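PDB 5IKY: oxalate biosynthetic component 1 from Burkholderia thailandensis, which produces oxalate in quorum sensing-dependent oxalogenesis, combining a serine hydrolase activity with an additional lyase activity in one chain. Local coordinates for residues Y301-L306 with A576-S581; F636-L641 with S671-V676; A717-L722 with N855-N860; R968-S973 with A1087-A1092. All blocks are in the same frame, centred on the assembly; numbering follows the deposited sequence.

Interaction 1 of 4, residues Y301-L306 with A576-S581; sequences YGHAQL and AAHLAS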
loop_
_atom_site.group_PDB
_atom_site.type_symbol
_atom_site.label_atom_id
_atom_site.label_comp_id
_atom_site.label_asym_id
_atom_site.label_seq_id
_atom_site.Cartn_x
_atom_site.Cartn_y
_atom_site.Cartn_z
ATOM N N TYR A 301 4.828 5.923 19.984
ATOM C CA TYR A 301 5.734 6.474 18.975
ATOM C C TYR A 301 5.082 7.559 18.124
ATOM O O TYR A 301 3.875 7.536 17.886
ATOM C CB TYR A 301 6.251 5.366 18.052
ATOM C CG TYR A 301 7.175 4.366 18.712
ATOM C CD1 TYR A 301 8.545 4.592 18.775
ATOM C CD2 TYR A 301 6.679 3.184 19.253
ATOM C CE1 TYR A 301 9.394 3.676 19.368
ATOM C CE2 TYR A 301 7.519 2.261 19.847
ATOM C CZ TYR A 301 8.875 2.512 19.902
ATOM O OH TYR A 301 9.713 1.594 20.494
ATOM N N GLY A 302 5.898 8.499 17.656
ATOM C CA GLY A 302 5.455 9.513 16.717
ATOM C C GLY A 302 4.543 10.573 17.304
ATOM O O GLY A 302 4.238 10.561 18.498
ATOM N N HIS A 303 4.107 11.497 16.453
ATOM C CA HIS A 303 3.215 12.573 16.871
ATOM C C HIS A 303 1.834 12.039 17.227
ATOM O O HIS A 303 1.142 12.600 18.074
ATOM C CB HIS A 303 3.095 13.634 15.773
ATOM C CG HIS A 303 4.374 14.357 15.488
ATOM N ND1 HIS A 303 5.017 15.131 16.429
ATOM C CD2 HIS A 303 5.125 14.431 14.363
ATOM C CE1 HIS A 303 6.112 15.647 15.899
ATOM N NE2 HIS A 303 6.201 15.238 14.646
ATOM N N ALA A 304 1.440 10.950 16.576
ATOM C CA ALA A 304 0.140 10.339 16.828
ATOM C C ALA A 304 0.131 9.587 18.155
ATOM O O ALA A 304 -0.928 9.167 18.628
ATOM C CB ALA A 304 -0.237 9.407 15.688
ATOM N N GLN A 305 1.316 9.422 18.744
ATOM C CA GLN A 305 1.478 8.749 20.032
ATOM C C GLN A 305 0.860 7.352 20.040
ATOM O O GLN A 305 0.118 6.995 20.952
ATOM C CB GLN A 305 0.873 9.599 21.153
ATOM C CG GLN A 305 1.706 10.818 21.520
ATOM C CD GLN A 305 2.995 10.449 22.236
ATOM O OE1 GLN A 305 4.037 10.254 21.606
ATOM N NE2 GLN A 305 2.929 10.349 23.560
ATOM N N LEU A 306 1.170 6.565 19.015
ATOM C CA LEU A 306 0.640 5.213 18.909
ATOM C C LEU A 306 1.660 4.185 19.378
ATOM O O LEU A 306 2.864 4.339 19.168
ATOM C CB LEU A 306 0.212 4.917 17.471
ATOM C CG LEU A 306 -0.896 5.815 16.918
ATOM C CD1 LEU A 306 -1.250 5.427 15.491
ATOM C CD2 LEU A 306 -2.118 5.744 17.813
ATOM N N ALA A 576 -0.953 22.496 17.483
ATOM C CA ALA A 576 -0.680 23.908 17.724
ATOM C C ALA A 576 0.587 24.096 18.552
ATOM O O ALA A 576 1.390 24.987 18.279
ATOM C CB ALA A 576 -1.866 24.564 18.415
ATOM N N ALA A 577 0.761 23.251 19.564
ATOM C CA ALA A 577 1.931 23.330 20.431
ATOM C C ALA A 577 3.204 22.977 19.669
ATOM O O ALA A 577 4.247 23.603 19.860
ATOM C CB ALA A 577 1.762 22.417 21.634
ATOM N N HIS A 578 3.111 21.973 18.803
ATOM C CA HIS A 578 4.252 21.554 17.999
ATOM C C HIS A 578 4.672 22.644 17.016
ATOM O O HIS A 578 5.860 22.826 16.752
ATOM C CB HIS A 578 3.933 20.267 17.241
ATOM C CG HIS A 578 5.043 19.803 16.349
ATOM N ND1 HIS A 578 4.941 19.797 14.974
ATOM C CD2 HIS A 578 6.280 19.332 16.636
ATOM C CE1 HIS A 578 6.065 19.339 14.453
ATOM N NE2 HIS A 578 6.894 19.050 15.440
ATOM N N LEU A 579 3.693 23.366 16.479
ATOM C CA LEU A 579 3.969 24.452 15.543
ATOM C C LEU A 579 4.511 25.681 16.267
ATOM O O LEU A 579 5.222 26.495 15.677
ATOM C CB LEU A 579 2.709 24.823 14.758
ATOM C CG LEU A 579 2.174 23.776 13.779
ATOM C CD1 LEU A 579 0.927 24.292 13.077
ATOM C CD2 LEU A 579 3.243 23.380 12.771
ATOM N N ALA A 580 4.173 25.808 17.546
ATOM C CA ALA A 580 4.642 26.929 18.351
ATOM C C ALA A 580 5.947 26.586 19.066
ATOM O O ALA A 580 6.311 27.221 20.056
ATOM C CB ALA A 580 3.578 27.339 19.354
ATOM N N SER A 581 6.644 25.574 18.559
ATOM C CA SER A 581 7.942 25.183 19.092
ATOM C C SER A 581 9.046 25.581 18.119
ATOM O O SER A 581 9.374 24.832 17.197
ATOM C CB SER A 581 7.986 23.679 19.366
#

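Interaction 2 of 4, residues F636-L641 with S671-V676; sequences FARELL and SYSVRV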
loop_
_atom_site.group_PDB
_atom_site.type_symbol
_atom_site.label_atom_id
_atom_site.label_comp_id
_atom_site.label_asym_id
_atom_site.label_seq_id
_atom_site.Cartn_x
_atom_site.Cartn_y
_atom_site.Cartn_z
ATOM N N PHE A 636 -3.411 28.538 7.788
ATOM C CA PHE A 636 -3.824 27.417 8.622
ATOM C C PHE A 636 -3.103 27.464 9.961
ATOM O O PHE A 636 -3.714 27.280 11.014
ATOM C CB PHE A 636 -3.546 26.088 7.918
ATOM C CG PHE A 636 -3.879 24.879 8.745
ATOM C CD1 PHE A 636 -5.172 24.387 8.787
ATOM C CD2 PHE A 636 -2.897 24.227 9.475
ATOM C CE1 PHE A 636 -5.483 23.274 9.543
ATOM C CE2 PHE A 636 -3.200 23.113 10.234
ATOM C CZ PHE A 636 -4.494 22.635 10.267
ATOM N N ALA A 637 -1.800 27.712 9.906
ATOM C CA ALA A 637 -0.988 27.837 11.108
ATOM C C ALA A 637 -1.459 29.020 11.945
ATOM O O ALA A 637 -1.605 28.910 13.161
ATOM C CB ALA A 637 0.478 27.988 10.746
ATOM N N ARG A 638 -1.698 30.149 11.283
ATOM C CA ARG A 638 -2.233 31.332 11.946
ATOM C C ARG A 638 -3.594 31.029 12.561
ATOM O O ARG A 638 -3.918 31.500 13.650
ATOM C CB ARG A 638 -2.358 32.495 10.959
ATOM C CG ARG A 638 -1.068 32.856 10.243
ATOM C CD ARG A 638 -1.301 33.949 9.206
ATOM N NE ARG A 638 -1.866 35.161 9.796
ATOM C CZ ARG A 638 -3.066 35.652 9.498
ATOM N NH1 ARG A 638 -3.837 35.038 8.610
ATOM N NH2 ARG A 638 -3.495 36.762 10.085
ATOM N N GLU A 639 -4.381 30.231 11.851
ATOM C CA GLU A 639 -5.738 29.903 12.266
ATOM C C GLU A 639 -5.748 29.048 13.532
ATOM O O GLU A 639 -6.722 29.048 14.284
ATOM C CB GLU A 639 -6.465 29.179 11.131
ATOM C CG GLU A 639 -7.977 29.191 11.229
ATOM C CD GLU A 639 -8.633 28.600 9.995
ATOM O OE1 GLU A 639 -8.024 27.708 9.365
ATOM O OE2 GLU A 639 -9.750 29.036 9.650
ATOM N N LEU A 640 -4.656 28.327 13.762
ATOM C CA LEU A 640 -4.559 27.422 14.903
ATOM C C LEU A 640 -3.880 28.060 16.113
ATOM O O LEU A 640 -4.204 27.736 17.255
ATOM C CB LEU A 640 -3.802 26.150 14.505
ATOM C CG LEU A 640 -4.646 24.909 14.205
ATOM C CD1 LEU A 640 -5.665 25.189 13.108
ATOM C CD2 LEU A 640 -3.752 23.736 13.827
ATOM N N LEU A 641 -2.940 28.966 15.861
ATOM C CA LEU A 641 -2.135 29.539 16.933
ATOM C C LEU A 641 -2.788 30.759 17.580
ATOM O O LEU A 641 -2.693 30.948 18.792
ATOM C CB LEU A 641 -0.745 29.906 16.409
ATOM C CG LEU A 641 0.077 28.741 15.851
ATOM C CD1 LEU A 641 1.520 29.155 15.620
ATOM C CD2 LEU A 641 0.004 27.536 16.773
ATOM N N SER A 671 -3.339 41.354 0.137
ATOM C CA SER A 671 -2.447 40.410 0.799
ATOM C C SER A 671 -2.982 38.984 0.745
ATOM O O SER A 671 -4.163 38.763 0.473
ATOM C CB SER A 671 -2.222 40.818 2.255
ATOM O OG SER A 671 -1.481 39.827 2.946
ATOM N N TYR A 672 -2.103 38.020 1.003
ATOM C CA TYR A 672 -2.502 36.620 1.088
ATOM C C TYR A 672 -2.853 36.245 2.524
ATOM O O TYR A 672 -3.146 35.089 2.820
ATOM C CB TYR A 672 -1.395 35.702 0.562
ATOM C CG TYR A 672 -1.394 35.524 -0.942
ATOM C CD1 TYR A 672 -2.011 36.448 -1.775
ATOM C CD2 TYR A 672 -0.785 34.421 -1.526
ATOM C CE1 TYR A 672 -2.014 36.283 -3.149
ATOM C CE2 TYR A 672 -0.783 34.248 -2.896
ATOM C CZ TYR A 672 -1.398 35.180 -3.702
ATOM O OH TYR A 672 -1.396 35.005 -5.068
ATOM N N SER A 673 -2.810 37.231 3.412
ATOM C CA SER A 673 -3.200 37.028 4.798
ATOM C C SER A 673 -4.722 36.939 4.886
ATOM O O SER A 673 -5.436 37.727 4.265
ATOM C CB SER A 673 -2.667 38.159 5.687
ATOM O OG SER A 673 -3.512 38.365 6.805
ATOM N N VAL A 674 -5.219 35.964 5.641
ATOM C CA VAL A 674 -6.656 35.824 5.849
ATOM C C VAL A 674 -7.095 36.631 7.068
ATOM O O VAL A 674 -6.506 36.511 8.145
ATOM C CB VAL A 674 -7.063 34.345 6.033
ATOM C CG1 VAL A 674 -8.509 34.241 6.481
ATOM C CG2 VAL A 674 -6.844 33.565 4.744
ATOM N N ARG A 675 -8.120 37.460 6.887
ATOM C CA ARG A 675 -8.665 38.266 7.974
ATOM C C ARG A 675 -9.095 37.382 9.140
ATOM O O ARG A 675 -9.501 36.236 8.944
ATOM C CB ARG A 675 -9.842 39.108 7.479
ATOM N N VAL A 676 -8.998 37.921 10.350
ATOM C CA VAL A 676 -9.251 37.151 11.562
ATOM C C VAL A 676 -10.704 36.684 11.662
ATOM O O VAL A 676 -10.970 35.566 12.101
ATOM C CB VAL A 676 -8.885 37.965 12.823
ATOM C CG1 VAL A 676 -9.218 37.186 14.089
ATOM C CG2 VAL A 676 -7.409 38.334 12.800
#

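Interaction 3 of 4, residues A717-L722 with N855-N860; sequences ATMALL and NRFALN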
loop_
_atom_site.group_PDB
_atom_site.type_symbol
_atom_site.label_atom_id
_atom_site.label_comp_id
_atom_site.label_asym_id
_atom_site.label_seq_id
_atom_site.Cartn_x
_atom_site.Cartn_y
_atom_site.Cartn_z
ATOM N N ALA A 717 -24.901 8.383 4.540
ATOM C CA ALA A 717 -25.772 9.220 5.359
ATOM C C ALA A 717 -24.955 10.069 6.328
ATOM O O ALA A 717 -25.237 11.252 6.518
ATOM C CB ALA A 717 -26.775 8.367 6.118
ATOM N N THR A 718 -23.942 9.457 6.934
ATOM C CA THR A 718 -23.064 10.164 7.857
ATOM C C THR A 718 -22.335 11.301 7.149
ATOM O O THR A 718 -22.252 12.415 7.666
ATOM C CB THR A 718 -22.027 9.220 8.493
ATOM O OG1 THR A 718 -22.690 8.075 9.041
ATOM C CG2 THR A 718 -21.263 9.933 9.594
ATOM N N MET A 719 -21.816 11.016 5.958
ATOM C CA MET A 719 -21.093 12.017 5.183
ATOM C C MET A 719 -22.036 13.128 4.728
ATOM O O MET A 719 -21.663 14.302 4.713
ATOM C CB MET A 719 -20.404 11.370 3.978
ATOM C CG MET A 719 -19.290 10.398 4.349
ATOM S SD MET A 719 -17.836 11.209 5.045
ATOM C CE MET A 719 -17.002 11.761 3.557
ATOM N N ALA A 720 -23.259 12.754 4.373
ATOM C CA ALA A 720 -24.268 13.724 3.958
ATOM C C ALA A 720 -24.592 14.691 5.094
ATOM O O ALA A 720 -24.756 15.891 4.874
ATOM C CB ALA A 720 -25.528 13.013 3.492
ATOM N N LEU A 721 -24.677 14.155 6.307
ATOM C CA LEU A 721 -24.986 14.955 7.486
ATOM C C LEU A 721 -23.823 15.864 7.865
ATOM O O LEU A 721 -24.025 17.022 8.234
ATOM C CB LEU A 721 -25.347 14.049 8.665
ATOM C CG LEU A 721 -26.695 13.335 8.549
ATOM C CD1 LEU A 721 -26.867 12.316 9.660
ATOM C CD2 LEU A 721 -27.815 14.355 8.577
ATOM N N LEU A 722 -22.609 15.333 7.775
ATOM C CA LEU A 722 -21.410 16.099 8.101
ATOM C C LEU A 722 -21.241 17.293 7.168
ATOM O O LEU A 722 -20.952 18.403 7.615
ATOM C CB LEU A 722 -20.170 15.207 8.038
ATOM C CG LEU A 722 -20.038 14.178 9.159
ATOM C CD1 LEU A 722 -18.806 13.308 8.952
ATOM C CD2 LEU A 722 -19.993 14.877 10.503
ATOM N N ASN A 855 -25.417 16.907 -1.537
ATOM C CA ASN A 855 -26.310 16.365 -2.553
ATOM C C ASN A 855 -25.812 15.021 -3.067
ATOM O O ASN A 855 -26.586 14.077 -3.237
ATOM C CB ASN A 855 -26.450 17.353 -3.711
ATOM C CG ASN A 855 -27.336 16.829 -4.815
ATOM O OD1 ASN A 855 -26.856 16.429 -5.876
ATOM N ND2 ASN A 855 -28.639 16.822 -4.571
ATOM N N ARG A 856 -24.506 14.954 -3.300
ATOM C CA ARG A 856 -23.834 13.742 -3.747
ATOM C C ARG A 856 -24.089 12.569 -2.800
ATOM O O ARG A 856 -24.571 11.515 -3.214
ATOM C CB ARG A 856 -22.331 14.003 -3.868
ATOM C CG ARG A 856 -21.705 13.569 -5.176
ATOM C CD ARG A 856 -20.231 13.954 -5.217
ATOM N NE ARG A 856 -19.484 13.358 -4.110
ATOM C CZ ARG A 856 -18.207 13.616 -3.846
ATOM N NH1 ARG A 856 -17.527 14.463 -4.605
ATOM N NH2 ARG A 856 -17.609 13.030 -2.818
ATOM N N PHE A 857 -23.762 12.764 -1.525
ATOM C CA PHE A 857 -23.897 11.711 -0.522
ATOM C C PHE A 857 -25.352 11.404 -0.185
ATOM O O PHE A 857 -25.694 10.265 0.130
ATOM C CB PHE A 857 -23.143 12.093 0.752
ATOM C CG PHE A 857 -21.651 11.965 0.633
ATOM C CD1 PHE A 857 -21.057 10.717 0.553
ATOM C CD2 PHE A 857 -20.842 13.090 0.604
ATOM C CE1 PHE A 857 -19.687 10.592 0.445
ATOM C CE2 PHE A 857 -19.469 12.971 0.495
ATOM C CZ PHE A 857 -18.891 11.720 0.415
ATOM N N ALA A 858 -26.207 12.419 -0.244
ATOM C CA ALA A 858 -27.628 12.225 0.010
ATOM C C ALA A 858 -28.243 11.359 -1.084
ATOM O O ALA A 858 -29.149 10.567 -0.827
ATOM C CB ALA A 858 -28.345 13.562 0.102
ATOM N N LEU A 859 -27.740 11.516 -2.304
ATOM C CA LEU A 859 -28.188 10.703 -3.428
ATOM C C LEU A 859 -27.764 9.256 -3.220
ATOM O O LEU A 859 -28.516 8.328 -3.522
ATOM C CB LEU A 859 -27.627 11.240 -4.745
ATOM C CG LEU A 859 -28.160 10.580 -6.018
ATOM C CD1 LEU A 859 -29.658 10.806 -6.146
ATOM C CD2 LEU A 859 -27.429 11.098 -7.245
ATOM N N ASN A 860 -26.552 9.073 -2.704
ATOM C CA ASN A 860 -26.052 7.750 -2.345
ATOM C C ASN A 860 -26.971 7.035 -1.361
ATOM O O ASN A 860 -27.171 5.823 -1.453
ATOM C CB ASN A 860 -24.652 7.853 -1.735
ATOM C CG ASN A 860 -23.558 7.959 -2.778
ATOM O OD1 ASN A 860 -23.823 8.142 -3.966
ATOM N ND2 ASN A 860 -22.314 7.847 -2.332
#

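Interaction 4 of 4, residues R968-S973 with A1087-A1092; sequences RALLVS and ARFHDA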
loop_
_atom_site.group_PDB
_atom_site.type_symbol
_atom_site.label_atom_id
_atom_site.label_comp_id
_atom_site.label_asym_id
_atom_site.label_seq_id
_atom_site.Cartn_x
_atom_site.Cartn_y
_atom_site.Cartn_z
ATOM N N ARG A 968 -31.715 6.162 -25.631
ATOM C CA ARG A 968 -31.392 7.242 -26.556
ATOM C C ARG A 968 -30.445 8.249 -25.909
ATOM O O ARG A 968 -30.335 9.392 -26.355
ATOM C CB ARG A 968 -32.665 7.944 -27.029
ATOM C CG ARG A 968 -33.620 7.046 -27.798
ATOM C CD ARG A 968 -32.915 6.343 -28.950
ATOM N NE ARG A 968 -32.242 7.282 -29.843
ATOM C CZ ARG A 968 -31.522 6.922 -30.901
ATOM N NH1 ARG A 968 -31.389 5.639 -31.206
ATOM N NH2 ARG A 968 -30.942 7.844 -31.658
ATOM N N ALA A 969 -29.765 7.816 -24.852
ATOM C CA ALA A 969 -28.796 8.655 -24.158
ATOM C C ALA A 969 -27.592 7.832 -23.713
ATOM O O ALA A 969 -27.701 6.626 -23.489
ATOM C CB ALA A 969 -29.442 9.341 -22.965
ATOM N N LEU A 970 -26.445 8.489 -23.584
ATOM C CA LEU A 970 -25.205 7.809 -23.227
ATOM C C LEU A 970 -24.389 8.636 -22.236
ATOM O O LEU A 970 -24.437 9.865 -22.256
ATOM C CB LEU A 970 -24.383 7.523 -24.483
ATOM C CG LEU A 970 -23.058 6.785 -24.297
ATOM C CD1 LEU A 970 -23.266 5.276 -24.266
ATOM C CD2 LEU A 970 -22.088 7.188 -25.389
ATOM N N LEU A 971 -23.636 7.958 -21.373
ATOM C CA LEU A 971 -22.858 8.639 -20.344
ATOM C C LEU A 971 -21.432 8.113 -20.224
ATOM O O LEU A 971 -21.210 6.912 -20.067
ATOM C CB LEU A 971 -23.558 8.514 -18.992
ATOM C CG LEU A 971 -24.004 9.813 -18.327
ATOM C CD1 LEU A 971 -24.749 9.495 -17.046
ATOM C CD2 LEU A 971 -22.805 10.705 -18.050
ATOM N N VAL A 972 -20.466 9.022 -20.292
ATOM C CA VAL A 972 -19.074 8.682 -20.032
ATOM C C VAL A 972 -18.567 9.507 -18.853
ATOM O O VAL A 972 -18.450 10.729 -18.943
ATOM C CB VAL A 972 -18.178 8.930 -21.259
ATOM C CG1 VAL A 972 -16.731 8.595 -20.929
ATOM C CG2 VAL A 972 -18.666 8.116 -22.449
ATOM N N SER A 973 -18.273 8.834 -17.747
ATOM C CA SER A 973 -17.892 9.519 -16.518
ATOM C C SER A 973 -16.428 9.284 -16.159
ATOM O O SER A 973 -15.985 8.144 -16.020
ATOM C CB SER A 973 -18.793 9.069 -15.362
ATOM O OG SER A 973 -18.491 9.769 -14.168
ATOM N N ALA A 1087 -14.468 7.124 -29.845
ATOM C CA ALA A 1087 -14.480 7.314 -31.292
ATOM C C ALA A 1087 -15.720 6.679 -31.911
ATOM O O ALA A 1087 -16.381 7.281 -32.758
ATOM C CB ALA A 1087 -13.220 6.735 -31.916
ATOM N N ARG A 1088 -16.031 5.459 -31.481
ATOM C CA ARG A 1088 -17.210 4.752 -31.966
ATOM C C ARG A 1088 -18.484 5.463 -31.520
ATOM O O ARG A 1088 -19.458 5.538 -32.268
ATOM C CB ARG A 1088 -17.210 3.302 -31.475
ATOM N N PHE A 1089 -18.462 5.983 -30.295
ATOM C CA PHE A 1089 -19.574 6.766 -29.765
ATOM C C PHE A 1089 -19.818 8.014 -30.607
ATOM O O PHE A 1089 -20.949 8.301 -31.003
ATOM C CB PHE A 1089 -19.306 7.166 -28.313
ATOM C CG PHE A 1089 -19.525 6.060 -27.324
ATOM C CD1 PHE A 1089 -20.441 5.051 -27.580
ATOM C CD2 PHE A 1089 -18.821 6.032 -26.130
ATOM C CE1 PHE A 1089 -20.648 4.036 -26.664
ATOM C CE2 PHE A 1089 -19.022 5.018 -25.211
ATOM C CZ PHE A 1089 -19.937 4.019 -25.479
ATOM N N HIS A 1090 -18.742 8.749 -30.867
ATOM C CA HIS A 1090 -18.812 9.984 -31.637
ATOM C C HIS A 1090 -19.268 9.719 -33.068
ATOM O O HIS A 1090 -20.284 10.254 -33.515
ATOM C CB HIS A 1090 -17.451 10.683 -31.636
ATOM C CG HIS A 1090 -17.481 12.066 -32.206
ATOM N ND1 HIS A 1090 -16.348 12.709 -32.656
ATOM C CD2 HIS A 1090 -18.505 12.932 -32.393
ATOM C CE1 HIS A 1090 -16.672 13.910 -33.100
ATOM N NE2 HIS A 1090 -17.976 14.071 -32.951
ATOM N N ASP A 1091 -18.512 8.888 -33.779
ATOM C CA ASP A 1091 -18.836 8.541 -35.159
ATOM C C ASP A 1091 -19.856 7.408 -35.217
ATOM O O ASP A 1091 -19.529 6.285 -35.599
ATOM C CB ASP A 1091 -17.571 8.145 -35.926
ATOM C CG ASP A 1091 -16.555 9.268 -35.993
ATOM O OD1 ASP A 1091 -16.622 10.184 -35.148
ATOM O OD2 ASP A 1091 -15.689 9.235 -36.894
ATOM N N ALA A 1092 -21.093 7.711 -34.838
ATOM C CA ALA A 1092 -22.155 6.715 -34.835
ATOM C C ALA A 1092 -23.439 7.275 -35.436
ATOM O O ALA A 1092 -23.765 8.445 -35.232
ATOM C CB ALA A 1092 -22.407 6.215 -33.421
#

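Interaction 1 of 4, residues Y301-L306 with A576-S581
His303 sends its CG anti to its own carbonyl carbon (chi1 -65°), while His578 sends CG anti to its backbone N (chi1 178°), and the two imidazoles meet midway between a loop and a helix end. His303 turns a ring edge toward the face of His578 in an edge-to-face pair with centroids 4.5 Å apart. The planes are inclined at 56°, short of a perpendicular T. Atom CE1 of His303 does the touching: it stands above the His578 plane, off centre toward the rim, 3.5 Å from His578 NE2. The loop presents its histidine from a type I turn, Gly302 to Gln305. A G1 beta bulge closes this turn, with Tyr301 N bonded to Leu306 O at 2.7 Å and Leu306 N to Tyr301 O at 3.1 Å. His578 lies in the final helical turn of 562-579. The contact joins the loop before strand 310-313, in the beta-keto acid cleavage part of the chain, to the cap domain. Arg574 of the same helix holds the backbone at His303 O, while Phe603 stacks on the His303 ring itself. No hydrogen bond links the imidazoles. The geometry is consistent with a weak attraction of the polarised CE1-H of His303 for the His578 ring, one that would probably weaken further if both rings were protonated.

Interaction 2 of 4, residues F636-L641 with S671-V676
Arg638 reaches from helix 629-641 to the loop at Val674 with the edge of its guanidinium hydrogen-bonded to a carbonyl, while a serine hydroxyl only packs over a face. NH1 gives a nearly straight hydrogen bond (169°) to Val674 O at 3.1 Å. The acceptor lies only 1° out of the guanidinium plane, and the donor sits in the carbonyl plane on a lone pair, so each flat group meets the other through its proper bonding direction. Ser673 OG lies over one guanidinium face, 3.7 Å from Arg638 NH2, without a hydrogen bond. The arginine chain is extended at chi2 and bends at chi3 (58°), which turns its head toward the loop. In that loop, inside the cap domain, Ser671 forms an ST turn: its OG accepts from Ser673 N at 3.0 Å, folding the backbone just ahead of the residues that Arg638 meets. Asp652 forms a salt bridge with Arg638 NE, fixing the guanidinium from another direction. Asn635, on the same helix, binds Val674 N through OD1 and Tyr672 O through ND2, and its OD1 also takes a weak bond from Arg638 NH1.

Interaction 3 of 4, residues A717-L722 with N855-N860
Helices 715-734 and 849-860 run nearly antiparallel past Ala720 and Phe857, the short segments 717-722 and 855-860 meeting at 152° with axes 7.9 Å apart. This close helix pair joins the cap domain to the alpha/beta hydrolase part, where helix 849-860 follows strand 832-836 of the mixed sheet. The small Ala720 faces Phe857 and Ala858, and the CA atoms of Ala720 and Phe857 are 4.9 Å apart. The methyl of Ala720 rests against the root of the phenylalanine, CB to Phe857 CB at 3.7 Å, and lies 4.4 Å from Ala858 CB. Beside this alanine contact the larger side chains pack face-on. Met719 sets its CB over the centre of the Phe857 ring, 3.5 Å from the centroid and 9° off the normal, a CH-pi contact made by the very first carbon of the side chain. Bends at chi2 (-70°) and chi3 then carry the thioether along the same ring. The sulfur makes a Met-aromatic contact from a distance, SD lying 5.2 Å from the Phe857 centroid and above the face. Met719 also touches Phe535 of helix 530-541. Polar anchors flank the apolar patch: His854 ND1 bonds to Ala720 O, and Asn860 ND2 to Gly1003 O. At the far end of the curled methionine, the terminal methyl CE comes back to the ring and stops 3.7 Å from Phe857 CZ.

Interaction 4 of 4, residues R968-S973 with A1087-A1092
Leu970 lays its CD2 methyl over the ring face of Phe1089, almost on the ring axis: CD2 is 3.4 Å from the centroid and 10° off the normal, a CH-pi contact. The second methyl reaches toward the far part of the ring, CD1 lying 3.8 Å from Phe1089 CZ. Val972, two residues along the strand and pointing the same way, adds CG2 at 4.2 Å from Phe1089 CE2. The leucine and the phenylalanine side chains cross at about a right angle. With CG anti to the backbone N (chi1 -179°), Leu970 stretches out from the strand toward the helix. Strand 969-976 lies inside the mixed sheet of the alpha/beta hydrolase fold, parallel to strands 929-935 and 988-992. Backbone bonds from Leu970 and Val972 to Cys931 hold the strand in the sheet, while Val990 of the neighbouring strand 988-992 also touches Phe1089. Between Leu970 and Val972, Leu971 points away from helix 1080-1090 and packs on Ile938 and Ala941 of helix 937-955, so helices clothe both faces of the sheet. His1090, the next residue of the helix, meets Trp780. No polar group joins the two segments here: helix and sheet are held by dispersion and by aliphatic C-H groups set against a pi cloud, an attraction that suits a buried interface.

In the fold
From the N terminus, the four contacts follow in series, none nested in or crossing another. Interaction 1 closes a loop of 269 residues, tying the part built round the parallel, barrel-like sheet to the cap domain. Interaction 2 closes a short loop of 29 residues inside the cap. The two touch: Ala576 O lies 3.3 Å from Leu641 CD2, so helices 562-579 and 629-641 pack together. Interaction 3 spans 132 residues and binds the cap to the hydrolase part. Interaction 4, within that part, closes a loop of 113 residues and fastens a C-terminal helix to the mixed sheet; its nearest atoms are about 10 Å from those of interaction 3. The cap thus bridges the two larger parts.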